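Local coordinates for Tlr1789 protein (PDB 2X8X) that probably helps to insert beta-barrel proteins into the cyanobacterial outer membrane, this chain being its soluble N-terminal part with three POTRA domains, at residues V12-T16 with V72-Y76; N126-L130 with V189-K193. One frame throughout, in Å; residues are numbered along the deposited sequence.

Interaction 1 of 2, residues V12-T16 with V72-Y76; sequences VEGAT and VVRPY
The carbonyl O of Glu13 accepts the backbone N-H of Val73, with Glu13 O to Val73 N at 2.9 Å. The bond is nearly straight, 160° at the hydrogen. It is the one hydrogen bond between these two segments, at the end of the parallel pairing of strands 5-13 and 66-75, where Glu13 pairs with Val72. The backbone of Glu13 also bonds to Phe71. The two strands then part. Gly14 has a positive phi of 104°, which turns the backbone out of the strand. Its CA makes a CA-H...O contact with Val73 O at 3.5 Å. Next, the ring of Pro75 comes up to the carbonyl of Gly14, with CD 3.3 Å from Gly14 O. The apolar part is small. Ala15 CB touches the CG1 branch of Val73 at 3.9 Å. Ala15 also lies on Glu20 of helix 17-26, and Val73 on Phe53 of strand 53-63. The contact thus joins the two central strands of the first POTRA sheet of this chain, where one strand leads to helix 17-26 and the other toward the next domain. Pro75 has no N-H, so it cannot give the next bond of the parallel pairing, and its ring CD lies against Gly14 O instead.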
ATOM      1  N   VAL A  12      26.400   5.331  19.866  1.00 31.01           N
ATOM      2  CA  VAL A  12      25.533   5.274  18.678  1.00 31.92           C
ATOM      3  C   VAL A  12      26.129   6.174  17.588  1.00 32.60           C
ATOM      4  O   VAL A  12      26.365   7.356  17.847  1.00 32.85           O
ATOM      5  CB  VAL A  12      24.107   5.726  19.064  1.00 32.83           C
ATOM      6  CG1 VAL A  12      23.231   5.968  17.813  1.00 33.49           C
ATOM      7  CG2 VAL A  12      23.467   4.711  19.997  1.00 30.15           C
ATOM      8  N   GLU A  13      26.408   5.616  16.398  1.00 33.43           N
ATOM      9  CA  GLU A  13      26.902   6.397  15.252  1.00 34.60           C
ATOM     10  C   GLU A  13      25.912   6.453  14.093  1.00 34.27           C
ATOM     11  O   GLU A  13      25.388   5.421  13.676  1.00 33.57           O
ATOM     12  CB  GLU A  13      28.169   5.781  14.669  1.00 34.51           C
ATOM     13  CG  GLU A  13      29.403   5.929  15.528  1.00 38.34           C
ATOM     14  CD  GLU A  13      30.641   5.512  14.747  1.00 43.14           C
ATOM     15  OE1 GLU A  13      30.471   5.233  13.509  1.00 43.07           O
ATOM     16  OE2 GLU A  13      31.747   5.454  15.373  1.00 43.20           O
ATOM     17  N   GLY A  14      25.766   7.649  13.516  1.00 34.29           N
ATOM     18  CA  GLY A  14      25.040   7.819  12.275  1.00 34.70           C
ATOM     19  C   GLY A  14      23.670   8.408  12.471  1.00 35.23           C
ATOM     20  O   GLY A  14      22.972   8.618  11.505  1.00 35.45           O
ATOM     21  N   ALA A  15      23.287   8.671  13.720  1.00 35.24           N
ATOM     22  CA  ALA A  15      21.948   9.200  14.037  1.00 35.44           C
ATOM     23  C   ALA A  15      21.965  10.729  14.239  1.00 35.73           C
ATOM     24  O   ALA A  15      22.955  11.273  14.647  1.00 35.23           O
ATOM     25  CB  ALA A  15      21.339   8.469  15.273  1.00 33.22           C
ATOM     26  N   THR A  16      20.861  11.413  13.947  1.00 36.46           N
ATOM     27  CA  THR A  16      20.757  12.825  14.306  1.00 38.00           C
ATOM     28  C   THR A  16      20.307  12.897  15.786  1.00 38.34           C
ATOM     29  O   THR A  16      19.921  11.866  16.364  1.00 38.24           O
ATOM     30  CB  THR A  16      19.792  13.550  13.352  1.00 38.62           C
ATOM     31  OG1 THR A  16      18.622  12.745  13.197  1.00 38.41           O
ATOM     32  CG2 THR A  16      20.475  13.837  11.956  1.00 39.62           C
ATOM     33  N   VAL A  72      26.030   1.017  14.647  1.00 25.45           N
ATOM     34  CA  VAL A  72      26.061   1.889  13.445  1.00 25.96           C
ATOM     35  C   VAL A  72      24.689   1.843  12.748  1.00 23.87           C
ATOM     36  O   VAL A  72      24.244   0.785  12.349  1.00 23.97           O
ATOM     37  CB  VAL A  72      27.162   1.482  12.433  1.00 25.37           C
ATOM     38  CG1 VAL A  72      27.352   2.605  11.367  1.00 28.53           C
ATOM     39  CG2 VAL A  72      28.498   1.241  13.170  1.00 26.90           C
ATOM     40  N   VAL A  73      24.104   3.021  12.575  1.00 23.77           N
ATOM     41  CA  VAL A  73      22.753   3.190  12.161  1.00 22.07           C
ATOM     42  C   VAL A  73      22.783   4.099  10.931  1.00 23.24           C
ATOM     43  O   VAL A  73      23.644   4.979  10.855  1.00 22.11           O
ATOM     44  CB  VAL A  73      22.113   3.809  13.376  1.00 24.10           C
ATOM     45  CG1 VAL A  73      21.530   5.159  13.194  1.00 22.33           C
ATOM     46  CG2 VAL A  73      21.350   2.780  14.190  1.00 18.77           C
ATOM     47  N   ARG A  74      21.882   3.837   9.953  1.00 20.96           N
ATOM     48  CA  ARG A  74      21.772   4.583   8.688  1.00 20.34           C
ATOM     49  C   ARG A  74      20.257   4.867   8.588  1.00 19.73           C
ATOM     50  O   ARG A  74      19.477   3.956   8.311  1.00 17.33           O
ATOM     51  CB  ARG A  74      22.258   3.722   7.493  1.00 20.13           C
ATOM     52  CG  ARG A  74      22.282   4.479   6.184  1.00 24.13           C
ATOM     53  CD  ARG A  74      22.859   3.585   5.030  1.00 26.21           C
ATOM     54  NE  ARG A  74      21.778   3.743   4.108  1.00 34.44           N
ATOM     55  CZ  ARG A  74      21.036   2.810   3.534  1.00 29.96           C
ATOM     56  NH1 ARG A  74      21.326   1.514   3.579  1.00 30.65           N
ATOM     57  NH2 ARG A  74      20.027   3.253   2.829  1.00 28.89           N
ATOM     58  N   PRO A  75      19.846   6.044   9.024  1.00 19.00           N
ATOM     59  CA  PRO A  75      18.477   6.436   9.030  1.00 20.40           C
ATOM     60  C   PRO A  75      17.954   6.563   7.586  1.00 21.96           C
ATOM     61  O   PRO A  75      18.759   6.792   6.618  1.00 21.92           O
ATOM     62  CB  PRO A  75      18.516   7.833   9.608  1.00 19.78           C
ATOM     63  CG  PRO A  75      19.940   7.900  10.353  1.00 19.90           C
ATOM     64  CD  PRO A  75      20.772   7.047   9.582  1.00 19.83           C
ATOM     65  N   TYR A  76      16.636   6.469   7.441  1.00 20.89           N
ATOM     66  CA  TYR A  76      16.036   6.854   6.171  1.00 20.53           C
ATOM     67  C   TYR A  76      16.261   8.379   6.090  1.00 22.13           C
ATOM     68  O   TYR A  76      16.496   8.979   7.112  1.00 22.46           O
ATOM     69  CB  TYR A  76      14.531   6.531   6.108  1.00 18.72           C
ATOM     70  CG  TYR A  76      14.241   5.036   6.152  1.00 19.38           C
ATOM     71  CD1 TYR A  76      14.605   4.196   5.082  1.00 16.03           C
ATOM     72  CD2 TYR A  76      13.589   4.465   7.230  1.00 14.68           C
ATOM     73  CE1 TYR A  76      14.383   2.804   5.115  1.00 17.71           C
ATOM     74  CE2 TYR A  76      13.355   3.114   7.260  1.00 19.80           C
ATOM     75  CZ  TYR A  76      13.768   2.280   6.192  1.00 15.24           C
ATOM     76  OH  TYR A  76      13.509   0.896   6.254  1.00 22.88           O
TER

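Interaction 2 of 2, residues N126-L130 with V189-K193; sequences NGYIL and VLNQK
Asn126 offers its backbone O to the side-chain amide of Asn191, with Asn191 ND2 to Asn126 O at 3.0 Å. The oxygen lies close to the amide plane of Asn191, 13° out of it. Gly127 follows with positive phi and ends helix 109-125 in a Schellman motif. Gly127 O accepts from Gln192 N at 2.9 Å and also takes a CA-H...O contact from Asn191 CA. Asn191 is the N-cap of helix 192-205: its OD1 accepts from Lys193 N at 2.8 Å. One amide therefore caps the start of one helix with its oxygen and holds the end of another with its nitrogen. This ties the second POTRA domain of this chain to the third. Tyr128, the centre of an inverse gamma turn, lays one ring face over Asn191 ND2, which sits 3.4 Å above the plane toward the rim. Ring and amide planes are 81° apart. Tyr128 CD1 also meets Val189 CG1 at 3.6 Å, and the Tyr128 side chain also touches Val89. Ile129 rests its CG2 on Gln192 CB, the two side chains crossing at about a right angle. Leu130 CD1 reaches Leu190 CD2 at 3.6 Å, and both leucines touch Leu215 of strand 208-217. A water accepts from Leu130 N and donates to Leu190 O, with its oxygen 2.7 Å from Leu190 O.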
ATOM      1  N   ASN A 126     -14.950   5.852  -0.598  1.00 30.20           N
ATOM      2  CA  ASN A 126     -15.568   6.574  -1.697  1.00 29.28           C
ATOM      3  C   ASN A 126     -16.186   5.624  -2.734  1.00 28.56           C
ATOM      4  O   ASN A 126     -16.756   6.062  -3.747  1.00 28.44           O
ATOM      5  CB  ASN A 126     -14.561   7.526  -2.312  1.00 29.40           C
ATOM      6  CG  ASN A 126     -14.489   8.860  -1.560  1.00 32.38           C
ATOM      7  OD1 ASN A 126     -15.454   9.602  -1.548  1.00 33.63           O
ATOM      8  ND2 ASN A 126     -13.350   9.164  -0.925  1.00 29.29           N
ATOM      9  N   GLY A 127     -16.108   4.321  -2.463  1.00 26.76           N
ATOM     10  CA  GLY A 127     -16.754   3.304  -3.309  1.00 25.26           C
ATOM     11  C   GLY A 127     -15.854   2.699  -4.403  1.00 24.00           C
ATOM     12  O   GLY A 127     -16.307   1.854  -5.177  1.00 22.75           O
ATOM     13  N   TYR A 128     -14.588   3.120  -4.487  1.00 21.18           N
ATOM     14  CA  TYR A 128     -13.673   2.555  -5.500  1.00 21.21           C
ATOM     15  C   TYR A 128     -13.133   1.282  -4.933  1.00 23.02           C
ATOM     16  O   TYR A 128     -11.987   1.222  -4.436  1.00 22.99           O
ATOM     17  CB  TYR A 128     -12.554   3.527  -5.838  1.00 19.70           C
ATOM     18  CG  TYR A 128     -13.090   4.838  -6.345  1.00 19.12           C
ATOM     19  CD1 TYR A 128     -13.656   4.944  -7.639  1.00 18.84           C
ATOM     20  CD2 TYR A 128     -13.039   5.976  -5.542  1.00 22.54           C
ATOM     21  CE1 TYR A 128     -14.150   6.155  -8.103  1.00 19.91           C
ATOM     22  CE2 TYR A 128     -13.556   7.206  -6.004  1.00 25.81           C
ATOM     23  CZ  TYR A 128     -14.112   7.271  -7.270  1.00 22.77           C
ATOM     24  OH  TYR A 128     -14.563   8.473  -7.741  1.00 30.95           O
ATOM     25  N   ILE A 129     -13.981   0.268  -4.964  1.00 22.73           N
ATOM     26  CA  ILE A 129     -13.722  -1.004  -4.280  1.00 24.39           C
ATOM     27  C   ILE A 129     -12.425  -1.703  -4.600  1.00 23.61           C
ATOM     28  O   ILE A 129     -11.933  -2.477  -3.754  1.00 23.89           O
ATOM     29  CB  ILE A 129     -14.805  -2.138  -4.544  1.00 25.38           C
ATOM     30  CG1 ILE A 129     -15.286  -2.129  -6.006  1.00 25.35           C
ATOM     31  CG2 ILE A 129     -15.873  -2.208  -3.482  1.00 29.15           C
ATOM     32  CD1 ILE A 129     -15.583  -3.572  -6.494  1.00 33.78           C
ATOM     33  N   LEU A 130     -11.889  -1.519  -5.807  1.00 22.80           N
ATOM     34  CA  LEU A 130     -10.649  -2.231  -6.202  1.00 21.69           C
ATOM     35  C   LEU A 130      -9.376  -1.421  -5.874  1.00 20.48           C
ATOM     36  O   LEU A 130      -8.295  -1.946  -5.947  1.00 20.88           O
ATOM     37  CB  LEU A 130     -10.637  -2.552  -7.713  1.00 21.93           C
ATOM     38  CG  LEU A 130     -11.725  -3.491  -8.265  1.00 25.10           C
ATOM     39  CD1 LEU A 130     -11.498  -3.667  -9.771  1.00 23.67           C
ATOM     40  CD2 LEU A 130     -11.782  -4.905  -7.569  1.00 26.09           C
ATOM     41  N   VAL A 189     -12.954   4.584 -13.376  1.00 22.42           N
ATOM     42  CA  VAL A 189     -12.471   3.742 -12.301  1.00 21.74           C
ATOM     43  C   VAL A 189     -13.724   3.069 -11.684  1.00 22.39           C
ATOM     44  O   VAL A 189     -14.664   3.728 -11.278  1.00 22.81           O
ATOM     45  CB  VAL A 189     -11.832   4.601 -11.170  1.00 20.81           C
ATOM     46  CG1 VAL A 189     -11.352   3.739 -10.065  1.00 19.84           C
ATOM     47  CG2 VAL A 189     -10.721   5.496 -11.713  1.00 19.40           C
ATOM     48  N   LEU A 190     -13.709   1.761 -11.631  1.00 23.51           N
ATOM     49  CA  LEU A 190     -14.844   0.971 -11.085  1.00 24.46           C
ATOM     50  C   LEU A 190     -15.309   1.453  -9.694  1.00 26.10           C
ATOM     51  O   LEU A 190     -14.508   1.560  -8.733  1.00 24.82           O
ATOM     52  CB  LEU A 190     -14.440  -0.526 -11.074  1.00 24.72           C
ATOM     53  CG  LEU A 190     -15.542  -1.537 -10.697  1.00 27.09           C
ATOM     54  CD1 LEU A 190     -16.534  -1.529 -11.847  1.00 28.18           C
ATOM     55  CD2 LEU A 190     -14.955  -2.929 -10.574  1.00 27.03           C
ATOM     56  N   ASN A 191     -16.612   1.748  -9.570  1.00 25.62           N
ATOM     57  CA  ASN A 191     -17.136   2.192  -8.299  1.00 25.55           C
ATOM     58  C   ASN A 191     -18.384   1.403  -7.980  1.00 27.29           C
ATOM     59  O   ASN A 191     -19.261   1.309  -8.800  1.00 25.01           O
ATOM     60  CB  ASN A 191     -17.493   3.650  -8.359  1.00 25.70           C
ATOM     61  CG  ASN A 191     -17.875   4.187  -7.024  1.00 27.42           C
ATOM     62  OD1 ASN A 191     -18.872   3.774  -6.426  1.00 25.96           O
ATOM     63  ND2 ASN A 191     -17.064   5.097  -6.522  1.00 27.60           N
ATOM     64  N   GLN A 192     -18.445   0.841  -6.783  1.00 28.99           N
ATOM     65  CA  GLN A 192     -19.478  -0.158  -6.465  1.00 32.20           C
ATOM     66  C   GLN A 192     -20.859   0.479  -6.375  1.00 32.26           C
ATOM     67  O   GLN A 192     -21.872  -0.212  -6.608  1.00 33.47           O
ATOM     68  CB  GLN A 192     -19.070  -0.937  -5.197  1.00 32.40           C
ATOM     69  CG  GLN A 192     -20.088  -1.890  -4.683  1.00 38.87           C
ATOM     70  CD  GLN A 192     -20.625  -1.401  -3.359  1.00 44.48           C
ATOM     71  OE1 GLN A 192     -19.830  -1.061  -2.444  1.00 46.34           O
ATOM     72  NE2 GLN A 192     -21.968  -1.347  -3.231  1.00 44.32           N
ATOM     73  N   LYS A 193     -20.880   1.787  -6.092  1.00 31.84           N
ATOM     74  CA  LYS A 193     -22.091   2.616  -6.016  1.00 32.42           C
ATOM     75  C   LYS A 193     -22.675   2.793  -7.404  1.00 30.91           C
ATOM     76  O   LYS A 193     -23.893   2.703  -7.601  1.00 28.69           O
ATOM     77  CB  LYS A 193     -21.735   4.016  -5.477  1.00 33.40           C
ATOM     78  CG  LYS A 193     -22.060   4.292  -4.039  1.00 40.67           C
ATOM     79  CD  LYS A 193     -21.616   3.155  -3.116  1.00 48.29           C
ATOM     80  CE  LYS A 193     -22.792   2.689  -2.246  1.00 48.41           C
ATOM     81  NZ  LYS A 193     -22.287   2.551  -0.855  1.00 50.03           N
TER
HETATM   82  O   HOH W   1     -12.168   0.584  -7.769  1.00 24.57           O

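Overall arrangement
The two contacts lie on opposite sides of the chain's centre. Their own centres are 43 Å apart, and their nearest atoms about 25 Å, so they do not touch. Along the chain, interaction 1 closes before interaction 2 opens. Interaction 1 stays within the first POTRA domain of this chain and pairs two strands of its sheet. Interaction 2 joins the second and third domains. The centre of interaction 1 lies 27 Å from the centre of the chain, and that of interaction 2 lies 17 Å from it. Interaction 1 is a surface contact and interaction 2 is partly buried. Neither contact includes a ligand. Together they sample an elongated row of domains, one within a unit and one at a joint.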